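Local coordinates for bacterial leucyl aminopeptidase (Legionella pneumophila, PDB 6ESL), which removes amino-terminal residues from peptides as a zinc-dependent, secreted M28-family aminopeptidase, probably helping the bacterium to acquire nutrients inside its amoebal hosts, at residues B[116-121]-B[317-322]; B[149-154]-B[185-190]. One frame throughout, in Å; residues are numbered along the deposited sequence.

Contact 1 (B[116-121]-B[317-322]); sequences KHEEEV and DHYIHV
His318 and Tyr319, on the last turn of helix 306-320, meet the first turn of helix 118-125, so that two helix ends abut next to helix 373-391 in this M28-family peptidase. Coming first along the helix, His318 directs the NE2 corner of its ring at the carboxylate of Glu118. Glu118 CD lies 3.2 Å from His318 NE2, near the ring plane, and the carboxylate plane is turned 72° from that of the imidazole. Glu118 OE1 and OE2 are both 3.4 Å from His318 NE2 but badly angled for a hydrogen bond; the approach may be favourable electrostatically if the imidazole is protonated.

Tyr319 follows, its ring between His318 CD2 over one face and Val121 CG1 over the opposite one. With CG anti to the carbonyl carbon (chi1 -70°), its side chain extends to the start of helix 118-125, where the hydroxyl OH stands 3.3 Å from Glu118 CA. That hydroxyl is hydrogen-bonded to Glu389 of helix 373-391, whose carboxylate also takes the backbone N-H of His117, the N-cap residue. One acidic side chain thus links both helix ends to a third helix. Val121, which also packs on Ala385, makes a CH-pi contact: its CG1 lies 3.4 Å from the Tyr319 ring centroid and 16° off the ring normal.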
loop_
_atom_site.group_PDB
_atom_site.type_symbol
_atom_site.label_atom_id
_atom_site.label_comp_id
_atom_site.label_asym_id
_atom_site.label_seq_id
_atom_site.Cartn_x
_atom_site.Cartn_y
_atom_site.Cartn_z
ATOM N N LYS B 116 6.222 19.472 2.000
ATOM C CA LYS B 116 6.330 20.754 2.696
ATOM C C LYS B 116 7.515 21.501 2.277
ATOM O O LYS B 116 7.888 22.422 2.970
ATOM C CB LYS B 116 6.566 20.549 4.169
ATOM C CG LYS B 116 5.551 19.719 4.919
ATOM C CD LYS B 116 6.016 19.647 6.361
ATOM C CE LYS B 116 4.866 19.408 7.331
ATOM N NZ LYS B 116 4.951 20.285 8.544
ATOM N N HIS B 117 8.190 21.133 1.194
ATOM C CA HIS B 117 9.435 21.808 0.819
ATOM C C HIS B 117 9.473 22.047 -0.667
ATOM O O HIS B 117 10.505 21.888 -1.301
ATOM C CB HIS B 117 10.663 21.017 1.321
ATOM C CG HIS B 117 10.739 20.950 2.806
ATOM N ND1 HIS B 117 11.339 21.930 3.558
ATOM C CD2 HIS B 117 10.205 20.085 3.692
ATOM C CE1 HIS B 117 11.217 21.654 4.840
ATOM N NE2 HIS B 117 10.533 20.546 4.952
ATOM N N GLU B 118 8.320 22.447 -1.214
ATOM C CA GLU B 118 8.188 22.736 -2.641
ATOM C C GLU B 118 9.229 23.595 -3.239
ATOM O O GLU B 118 9.777 23.216 -4.256
ATOM C CB GLU B 118 6.839 23.363 -2.957
ATOM C CG GLU B 118 5.818 22.277 -3.140
ATOM C CD GLU B 118 4.477 22.784 -3.521
ATOM O OE1 GLU B 118 4.408 23.326 -4.650
ATOM O OE2 GLU B 118 3.540 22.608 -2.700
ATOM N N GLU B 119 9.480 24.774 -2.660
ATOM C CA GLU B 119 10.417 25.679 -3.315
ATOM C C GLU B 119 11.830 25.110 -3.381
ATOM O O GLU B 119 12.441 25.169 -4.458
ATOM C CB GLU B 119 10.436 27.097 -2.693
ATOM C CG GLU B 119 9.133 27.874 -2.901
ATOM C CD GLU B 119 9.141 29.233 -2.224
ATOM O OE1 GLU B 119 10.086 29.502 -1.428
ATOM O OE2 GLU B 119 8.230 30.045 -2.515
ATOM N N GLU B 120 12.315 24.535 -2.283
ATOM C CA GLU B 120 13.652 23.947 -2.246
ATOM C C GLU B 120 13.792 22.770 -3.215
ATOM O O GLU B 120 14.810 22.637 -3.894
ATOM C CB GLU B 120 14.000 23.499 -0.825
ATOM C CG GLU B 120 15.366 22.845 -0.697
ATOM C CD GLU B 120 15.672 22.410 0.722
ATOM O OE1 GLU B 120 14.830 22.646 1.613
ATOM O OE2 GLU B 120 16.756 21.830 0.947
ATOM N N VAL B 121 12.769 21.921 -3.276
ATOM C CA VAL B 121 12.782 20.750 -4.197
ATOM C C VAL B 121 12.777 21.195 -5.660
ATOM O O VAL B 121 13.627 20.790 -6.479
ATOM C CB VAL B 121 11.544 19.844 -3.967
ATOM C CG1 VAL B 121 11.475 18.771 -5.048
ATOM C CG2 VAL B 121 11.593 19.171 -2.596
ATOM N N ASP B 317 3.815 12.152 -8.440
ATOM C CA ASP B 317 2.741 12.917 -9.044
ATOM C C ASP B 317 2.970 14.456 -8.901
ATOM O O ASP B 317 2.890 15.199 -9.896
ATOM C CB ASP B 317 1.407 12.509 -8.446
ATOM C CG ASP B 317 0.271 13.333 -9.008
ATOM O OD1 ASP B 317 0.011 13.215 -10.217
ATOM O OD2 ASP B 317 -0.286 14.167 -8.297
ATOM N N HIS B 318 3.310 14.884 -7.692
ATOM C CA HIS B 318 3.551 16.281 -7.370
ATOM C C HIS B 318 4.763 16.884 -8.046
ATOM O O HIS B 318 4.711 18.023 -8.569
ATOM C CB HIS B 318 3.710 16.497 -5.843
ATOM C CG HIS B 318 3.518 17.928 -5.418
ATOM N ND1 HIS B 318 2.404 18.338 -4.720
ATOM C CD2 HIS B 318 4.253 19.050 -5.644
ATOM C CE1 HIS B 318 2.472 19.634 -4.501
ATOM N NE2 HIS B 318 3.601 20.088 -5.022
ATOM N N TYR B 319 5.883 16.171 -8.050
ATOM C CA TYR B 319 7.130 16.791 -8.560
ATOM C C TYR B 319 7.560 16.310 -9.909
ATOM O O TYR B 319 8.275 16.999 -10.528
ATOM C CB TYR B 319 8.300 16.541 -7.596
ATOM C CG TYR B 319 8.211 17.288 -6.288
ATOM C CD1 TYR B 319 8.274 18.725 -6.259
ATOM C CD2 TYR B 319 8.085 16.610 -5.072
ATOM C CE1 TYR B 319 8.206 19.405 -5.047
ATOM C CE2 TYR B 319 8.059 17.327 -3.867
ATOM C CZ TYR B 319 8.118 18.711 -3.875
ATOM O OH TYR B 319 8.085 19.389 -2.669
ATOM N N ILE B 320 7.199 15.103 -10.326
ATOM C CA ILE B 320 7.696 14.561 -11.598
ATOM C C ILE B 320 6.639 14.694 -12.715
ATOM O O ILE B 320 6.985 14.775 -13.908
ATOM C CB ILE B 320 8.165 13.081 -11.447
ATOM C CG1 ILE B 320 9.045 12.853 -10.185
ATOM C CG2 ILE B 320 8.879 12.607 -12.666
ATOM C CD1 ILE B 320 10.248 13.756 -10.185
ATOM N N HIS B 321 5.362 14.637 -12.338
ATOM C CA HIS B 321 4.265 14.843 -13.288
ATOM C C HIS B 321 4.233 13.779 -14.384
ATOM O O HIS B 321 4.022 14.099 -15.519
ATOM C CB HIS B 321 4.294 16.287 -13.872
ATOM C CG HIS B 321 4.189 17.336 -12.819
ATOM N ND1 HIS B 321 5.179 18.268 -12.584
ATOM C CD2 HIS B 321 3.209 17.583 -11.913
ATOM C CE1 HIS B 321 4.810 19.054 -11.584
ATOM N NE2 HIS B 321 3.626 18.646 -11.151
ATOM N N VAL B 322 4.353 12.502 -13.960
ATOM C CA VAL B 322 4.082 11.375 -14.813
ATOM C C VAL B 322 3.126 10.416 -14.064
ATOM O O VAL B 322 2.960 10.516 -12.847
ATOM C CB VAL B 322 5.386 10.676 -15.203
ATOM C CG1 VAL B 322 6.286 11.650 -16.013
ATOM C CG2 VAL B 322 6.078 10.081 -13.989
#

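Contact 2 (B[149-154]-B[185-190]); sequences TKDTGV and WYKQPS
Thr149 CG2 is set obliquely against two aromatic rings, 3.7 Å from Tyr186 CE1 and 4.0 Å from Trp185 CZ2. One face of the Tyr186 ring is turned to the indole of Trp185, whose NE1 lies 3.1 Å above the phenol plane, displaced toward the rim; Tyr186 OH in turn sits at the indole edge, in its plane. The phenol hydroxyl is hydrogen-bonded to Arg258 and to Glu22 of the second subunit, and Trp185 packs on Val20 of that subunit, which places this corner at the dimer interface.

The third flat group, the amide of Gln188, is gripped by backbone. Its chain is extended, CG anti to the backbone N (chi1 -177°), and Gln188 NE2 donates to Gly153 O at 3.0 Å with an N-H...O angle of 159°. The oxygen lies almost in the amide plane, yet the donor is tilted 34° out of the carbonyl plane. Gln188 NE2 also donates to Arg146 O, while OE1 accepts from Ala255 N, so both ends of the amide are held and its flip is fixed.

Lys187, bent at chi3, runs across Val154, with CG 3.6 Å from Val154 CG2, and reaches Asp151 in a salt bridge whose hydrogen bond, 3.4 Å from Lys187 NZ to Asp151 OD1, is weak. Together these contacts join the loop and first turn that open helix 151-170 to the turn leading from strand 176-183 into strand 188-195.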
loop_
_atom_site.group_PDB
_atom_site.type_symbol
_atom_site.label_atom_id
_atom_site.label_comp_id
_atom_site.label_asym_id
_atom_site.label_seq_id
_atom_site.Cartn_x
_atom_site.Cartn_y
_atom_site.Cartn_z
ATOM N N THR B 149 33.154 -10.390 -7.593
ATOM C CA THR B 149 34.275 -11.339 -7.416
ATOM C C THR B 149 35.449 -10.931 -8.290
ATOM O O THR B 149 36.419 -11.699 -8.300
ATOM C CB THR B 149 33.913 -12.799 -7.849
ATOM O OG1 THR B 149 33.405 -12.785 -9.193
ATOM C CG2 THR B 149 32.860 -13.415 -6.913
ATOM N N LYS B 150 35.334 -9.838 -9.034
ATOM C CA LYS B 150 36.359 -9.403 -10.005
ATOM C C LYS B 150 37.018 -8.076 -9.729
ATOM O O LYS B 150 36.453 -7.180 -9.128
ATOM C CB LYS B 150 35.758 -9.342 -11.400
ATOM C CG LYS B 150 35.093 -10.664 -11.808
ATOM C CD LYS B 150 36.172 -11.737 -11.993
ATOM C CE LYS B 150 35.786 -12.706 -13.074
ATOM N NZ LYS B 150 34.867 -13.660 -12.544
ATOM N N ASP B 151 38.248 -7.928 -10.267
ATOM C CA ASP B 151 38.975 -6.648 -10.140
ATOM C C ASP B 151 38.226 -5.476 -10.717
ATOM O O ASP B 151 38.193 -4.407 -10.114
ATOM C CB ASP B 151 40.410 -6.746 -10.710
ATOM C CG ASP B 151 41.306 -7.638 -9.878
ATOM O OD1 ASP B 151 41.085 -7.778 -8.648
ATOM O OD2 ASP B 151 42.277 -8.190 -10.455
ATOM N N THR B 152 37.539 -5.679 -11.813
ATOM C CA THR B 152 36.664 -4.633 -12.370
ATOM C C THR B 152 35.560 -4.186 -11.430
ATOM O O THR B 152 35.222 -3.006 -11.434
ATOM C CB THR B 152 36.083 -5.027 -13.768
ATOM O OG1 THR B 152 35.466 -6.293 -13.685
ATOM C CG2 THR B 152 37.288 -5.153 -14.787
ATOM N N GLY B 153 35.052 -5.137 -10.617
ATOM C CA GLY B 153 34.055 -4.899 -9.520
ATOM C C GLY B 153 34.685 -4.011 -8.475
ATOM O O GLY B 153 34.054 -3.081 -7.935
ATOM N N VAL B 154 35.955 -4.286 -8.206
ATOM C CA VAL B 154 36.663 -3.512 -7.221
ATOM C C VAL B 154 36.928 -2.109 -7.750
ATOM O O VAL B 154 36.674 -1.139 -7.031
ATOM C CB VAL B 154 38.026 -4.221 -6.780
ATOM C CG1 VAL B 154 38.934 -3.358 -5.885
ATOM C CG2 VAL B 154 37.699 -5.543 -6.078
ATOM N N TRP B 185 33.794 -12.725 1.565
ATOM C CA TRP B 185 34.728 -13.275 0.600
ATOM C C TRP B 185 34.721 -12.490 -0.678
ATOM O O TRP B 185 35.621 -12.595 -1.484
ATOM C CB TRP B 185 34.601 -14.879 0.541
ATOM C CG TRP B 185 33.702 -15.163 -0.540
ATOM C CD1 TRP B 185 32.386 -14.869 -0.552
ATOM C CD2 TRP B 185 34.028 -15.643 -1.847
ATOM N NE1 TRP B 185 31.846 -15.157 -1.764
ATOM C CE2 TRP B 185 32.831 -15.638 -2.590
ATOM C CE3 TRP B 185 35.201 -16.094 -2.468
ATOM C CZ2 TRP B 185 32.765 -16.063 -3.913
ATOM C CZ3 TRP B 185 35.134 -16.522 -3.799
ATOM C CH2 TRP B 185 33.921 -16.502 -4.501
ATOM N N TYR B 186 33.683 -11.690 -0.915
ATOM C CA TYR B 186 33.646 -10.917 -2.140
ATOM C C TYR B 186 34.611 -9.753 -2.054
ATOM O O TYR B 186 34.586 -8.987 -1.072
ATOM C CB TYR B 186 32.238 -10.358 -2.413
ATOM C CG TYR B 186 31.243 -11.445 -2.737
ATOM C CD1 TYR B 186 31.131 -11.955 -4.026
ATOM C CD2 TYR B 186 30.453 -11.999 -1.747
ATOM C CE1 TYR B 186 30.300 -13.042 -4.321
ATOM C CE2 TYR B 186 29.537 -13.014 -2.028
ATOM C CZ TYR B 186 29.471 -13.531 -3.365
ATOM O OH TYR B 186 28.626 -14.602 -3.676
ATOM N N LYS B 187 35.443 -9.602 -3.074
ATOM C CA LYS B 187 36.406 -8.496 -3.009
ATOM C C LYS B 187 35.843 -7.096 -3.229
ATOM O O LYS B 187 36.413 -6.134 -2.731
ATOM C CB LYS B 187 37.589 -8.751 -3.933
ATOM C CG LYS B 187 37.206 -9.019 -5.352
ATOM C CD LYS B 187 38.447 -9.168 -6.230
ATOM C CE LYS B 187 39.062 -10.570 -6.119
ATOM N NZ LYS B 187 39.883 -10.721 -7.365
ATOM N N GLN B 188 34.714 -6.957 -3.947
ATOM C CA GLN B 188 34.026 -5.618 -4.053
ATOM C C GLN B 188 33.366 -5.175 -2.752
ATOM O O GLN B 188 32.472 -5.877 -2.246
ATOM C CB GLN B 188 32.973 -5.651 -5.164
ATOM C CG GLN B 188 32.190 -4.395 -5.515
ATOM C CD GLN B 188 31.149 -4.732 -6.542
ATOM O OE1 GLN B 188 30.133 -5.410 -6.186
ATOM N NE2 GLN B 188 31.354 -4.319 -7.830
ATOM N N PRO B 189 33.786 -4.049 -2.178
ATOM C CA PRO B 189 33.104 -3.465 -1.034
ATOM C C PRO B 189 31.900 -2.688 -1.454
ATOM O O PRO B 189 31.799 -2.248 -2.653
ATOM C CB PRO B 189 34.103 -2.488 -0.472
ATOM C CG PRO B 189 34.950 -2.098 -1.632
ATOM C CD PRO B 189 34.848 -3.121 -2.715
ATOM N N SER B 190 30.954 -2.543 -0.489
ATOM C CA SER B 190 29.950 -1.559 -0.618
ATOM C C SER B 190 30.533 -0.124 -0.292
ATOM O O SER B 190 31.343 0.045 0.614
ATOM C CB SER B 190 28.696 -1.856 0.199
ATOM O OG SER B 190 27.992 -3.048 -0.208
#

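Overall arrangement
Contact 2 comes wholly between the two halves of contact 1 along the chain: 116-121, then 149-154 and 185-190, and finally 317-322. The two lie far apart, with centres 37 Å and nearest atoms about 26 Å from each other, and they share no helix or strand. Contact 1 is helix against helix, tying the start of helix 118-125 to the end of helix 306-320 and to helix 373-391. Contact 2 is helix against strand, at one margin of the eight-stranded mixed sheet, where the side chain of Gln188 lies about 12 Å from a bound zinc ion. It thus lies nearer the metal site, without touching it, and at the dimer interface, whereas contact 1 joins helices elsewhere in the fold.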